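Local coordinates for protein pyridoxine 4-oxidase (Mesorhizobium loti, PDB 4HA6) that oxidises the 4-hydroxymethyl group of pyridoxine to the aldehyde pyridoxal, using FAD as cofactor and molecular oxygen as electron acceptor, at residues G297-A302 with R420-G425. Sequence-based numbering, arbitrary orientation.
Sequences GNLYAA and RELLPG
Asn298 spends both N-H groups of its side-chain amide on the segment 420-425. ND2 gives one to the backbone O of Leu423 at 2.8 Å, meeting it in the carbonyl plane on a lone pair, and the other to Glu421 OE1 at 3.0 Å. Both acceptors lie almost in the amide plane, but the carboxylate is turned 71° from it, so OE1 is approached from above its own plane. With CG anti to the backbone N (chi1 -169°), the asparagine swings its amide over to 420-425. Were Asn298 replaced by an alanine, Leu423 O would probably keep the weak bond from Leu299 N but lose its stronger one, Glu421 OE1 would lose a neutral donor, and the Tyr300 hydroxyl would lose its acceptor. CD1 and CE1 of the Tyr300 ring meet the start of the Glu421 side chain obliquely, CE1 standing 3.8 Å from Glu421 CB. On the other side of the strand, Leu299 CD1 touches Leu422 CD1 at 3.6 Å, Leu299 CB rests near Leu423 CB, and Ala301 CB packs on the branch of Leu422.

Between the backbones, Tyr300 and Glu421 form a non-hydrogen-bonded antiparallel pair, next to the hydrogen-bonded pair of Ala301 and Arg420, where Ala301 N reaches Arg420 O at 2.8 Å. Past Glu421 the chain leaves the strand, and Leu299 O takes N-H groups from two successive residues, Leu422 and Leu423. This edge belongs to the antiparallel sheet of the substrate-binding domain in the GMC oxidoreductase fold; strand 355-362 flanks 293-302 as well.

Further out, Tyr300 OH donates to Asn298 OD1 at 2.6 Å, and Ser405 also bonds that oxygen, which fixes the amide's flip. Arg406 of helix 392-409 forms a salt bridge with Glu421 OE1, while Glu421 OE2 accepts the backbone N-H of Gly425, closing the bend that carries the cis peptide before Pro424 back on Glu421.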
ATOM      1  N   GLY A 297       8.224   1.705  19.012  1.00  5.92           N
ATOM      2  CA  GLY A 297       8.744   0.439  18.510  1.00  5.92           C
ATOM      3  C   GLY A 297       9.471  -0.278  19.627  1.00  7.03           C
ATOM      4  O   GLY A 297       9.578   0.249  20.739  1.00 10.55           O
ATOM      5  N   ASN A 298       9.944  -1.489  19.357  1.00  8.82           N
ATOM      6  CA  ASN A 298      10.831  -2.177  20.295  1.00  4.42           C
ATOM      7  C   ASN A 298      12.194  -1.461  20.171  1.00  8.85           C
ATOM      8  O   ASN A 298      13.053  -1.864  19.377  1.00  7.12           O
ATOM      9  CB  ASN A 298      10.911  -3.662  19.906  1.00  3.72           C
ATOM     10  CG  ASN A 298      11.577  -4.529  20.959  1.00  5.66           C
ATOM     11  OD1 ASN A 298      11.938  -5.681  20.682  1.00  5.94           O
ATOM     12  ND2 ASN A 298      11.726  -4.000  22.174  1.00  4.29           N
ATOM     13  N   LEU A 299      12.353  -0.372  20.930  1.00 11.15           N
ATOM     14  CA  LEU A 299      13.463   0.576  20.792  1.00  6.76           C
ATOM     15  C   LEU A 299      14.671   0.149  21.628  1.00  8.37           C
ATOM     16  O   LEU A 299      14.531  -0.093  22.833  1.00  8.39           O
ATOM     17  CB  LEU A 299      12.999   1.954  21.283  1.00  9.63           C
ATOM     18  CG  LEU A 299      13.542   3.270  20.718  1.00 26.16           C
ATOM     19  CD1 LEU A 299      13.958   4.237  21.848  1.00 15.52           C
ATOM     20  CD2 LEU A 299      14.649   3.071  19.688  1.00 12.06           C
ATOM     21  N   TYR A 300      15.847   0.078  20.999  1.00  5.04           N
ATOM     22  CA  TYR A 300      17.089  -0.331  21.684  1.00  9.81           C
ATOM     23  C   TYR A 300      18.168   0.748  21.668  1.00 11.90           C
ATOM     24  O   TYR A 300      18.518   1.283  20.609  1.00  9.91           O
ATOM     25  CB  TYR A 300      17.670  -1.597  21.035  1.00  6.06           C
ATOM     26  CG  TYR A 300      16.788  -2.804  21.193  1.00  9.85           C
ATOM     27  CD1 TYR A 300      16.941  -3.652  22.283  1.00  6.38           C
ATOM     28  CD2 TYR A 300      15.774  -3.085  20.268  1.00  9.90           C
ATOM     29  CE1 TYR A 300      16.119  -4.767  22.454  1.00 10.70           C
ATOM     30  CE2 TYR A 300      14.944  -4.201  20.427  1.00  9.22           C
ATOM     31  CZ  TYR A 300      15.127  -5.034  21.526  1.00  9.20           C
ATOM     32  OH  TYR A 300      14.324  -6.139  21.706  1.00  7.03           O
ATOM     33  N   ALA A 301      18.722   1.054  22.837  1.00 16.94           N
ATOM     34  CA  ALA A 301      19.904   1.907  22.892  1.00 15.02           C
ATOM     35  C   ALA A 301      21.048   1.147  22.230  1.00 17.89           C
ATOM     36  O   ALA A 301      21.225  -0.054  22.479  1.00 14.39           O
ATOM     37  CB  ALA A 301      20.254   2.241  24.345  1.00 15.09           C
ATOM     38  N   ALA A 302      21.826   1.825  21.387  1.00  9.69           N
ATOM     39  CA  ALA A 302      22.936   1.149  20.709  1.00 14.61           C
ATOM     40  C   ALA A 302      24.242   1.249  21.493  1.00 19.73           C
ATOM     41  O   ALA A 302      24.527   2.279  22.112  1.00 15.33           O
ATOM     42  CB  ALA A 302      23.117   1.672  19.294  1.00 11.45           C
ATOM     43  N   ARG A 420      21.065  -1.842  25.528  1.00 12.69           N
ATOM     44  CA  ARG A 420      19.922  -2.325  26.304  1.00 13.31           C
ATOM     45  C   ARG A 420      18.622  -1.894  25.627  1.00 15.06           C
ATOM     46  O   ARG A 420      18.622  -0.991  24.778  1.00  8.45           O
ATOM     47  CB  ARG A 420      19.942  -1.759  27.723  1.00 23.54           C
ATOM     48  CG  ARG A 420      19.748  -0.250  27.762  1.00 16.15           C
ATOM     49  CD  ARG A 420      19.381   0.232  29.161  1.00 37.38           C
ATOM     50  NE  ARG A 420      18.925   1.622  29.154  1.00 50.91           N
ATOM     51  CZ  ARG A 420      19.739   2.672  29.070  1.00 57.99           C
ATOM     52  NH1 ARG A 420      21.051   2.489  28.980  1.00 55.98           N
ATOM     53  NH2 ARG A 420      19.245   3.906  29.070  1.00 49.82           N
ATOM     54  N   GLU A 421      17.516  -2.531  26.012  1.00 12.73           N
ATOM     55  CA  GLU A 421      16.198  -2.148  25.512  1.00  9.85           C
ATOM     56  C   GLU A 421      15.747  -0.873  26.206  1.00 12.89           C
ATOM     57  O   GLU A 421      15.849  -0.760  27.433  1.00 17.89           O
ATOM     58  CB  GLU A 421      15.177  -3.257  25.787  1.00  6.58           C
ATOM     59  CG  GLU A 421      13.811  -3.050  25.140  1.00 11.49           C
ATOM     60  CD  GLU A 421      12.803  -4.126  25.541  1.00 16.03           C
ATOM     61  OE1 GLU A 421      12.666  -5.131  24.816  1.00 14.86           O
ATOM     62  OE2 GLU A 421      12.136  -3.962  26.582  1.00 24.91           O
ATOM     63  N   LEU A 422      15.265   0.090  25.428  1.00 10.40           N
ATOM     64  CA  LEU A 422      14.638   1.280  25.995  1.00 15.17           C
ATOM     65  C   LEU A 422      13.109   1.085  26.100  1.00 11.87           C
ATOM     66  O   LEU A 422      12.498   1.442  27.103  1.00 21.83           O
ATOM     67  CB  LEU A 422      14.994   2.523  25.166  1.00 15.44           C
ATOM     68  CG  LEU A 422      16.500   2.821  25.034  1.00 14.13           C
ATOM     69  CD1 LEU A 422      16.801   3.952  24.037  1.00 13.42           C
ATOM     70  CD2 LEU A 422      17.102   3.153  26.393  1.00 15.08           C
ATOM     71  N   LEU A 423      12.503   0.506  25.067  1.00  7.81           N
ATOM     72  CA  LEU A 423      11.051   0.267  25.043  1.00 10.13           C
ATOM     73  C   LEU A 423      10.743  -1.155  24.519  1.00  7.03           C
ATOM     74  O   LEU A 423      11.379  -1.618  23.562  1.00  7.50           O
ATOM     75  CB  LEU A 423      10.351   1.312  24.165  1.00  8.51           C
ATOM     76  CG  LEU A 423      10.539   2.809  24.423  1.00  6.50           C
ATOM     77  CD1 LEU A 423       9.914   3.636  23.299  1.00 14.78           C
ATOM     78  CD2 LEU A 423       9.940   3.232  25.752  1.00  3.42           C
ATOM     79  N   PRO A 424       9.737  -1.839  25.103  1.00  9.95           N
ATOM     80  CA  PRO A 424       8.831  -1.347  26.144  1.00  7.08           C
ATOM     81  C   PRO A 424       9.376  -1.522  27.544  1.00 18.69           C
ATOM     82  O   PRO A 424       8.778  -1.011  28.486  1.00 25.23           O
ATOM     83  CB  PRO A 424       7.592  -2.240  25.977  1.00  8.42           C
ATOM     84  CG  PRO A 424       8.132  -3.535  25.500  1.00  4.19           C
ATOM     85  CD  PRO A 424       9.323  -3.171  24.608  1.00 11.88           C
ATOM     86  N   GLY A 425      10.491  -2.222  27.695  1.00 17.41           N
ATOM     87  CA  GLY A 425      11.045  -2.392  29.023  1.00 32.62           C
ATOM     88  C   GLY A 425      10.367  -3.528  29.755  1.00 28.48           C
ATOM     89  O   GLY A 425      10.556  -4.690  29.393  1.00 36.49           O
TER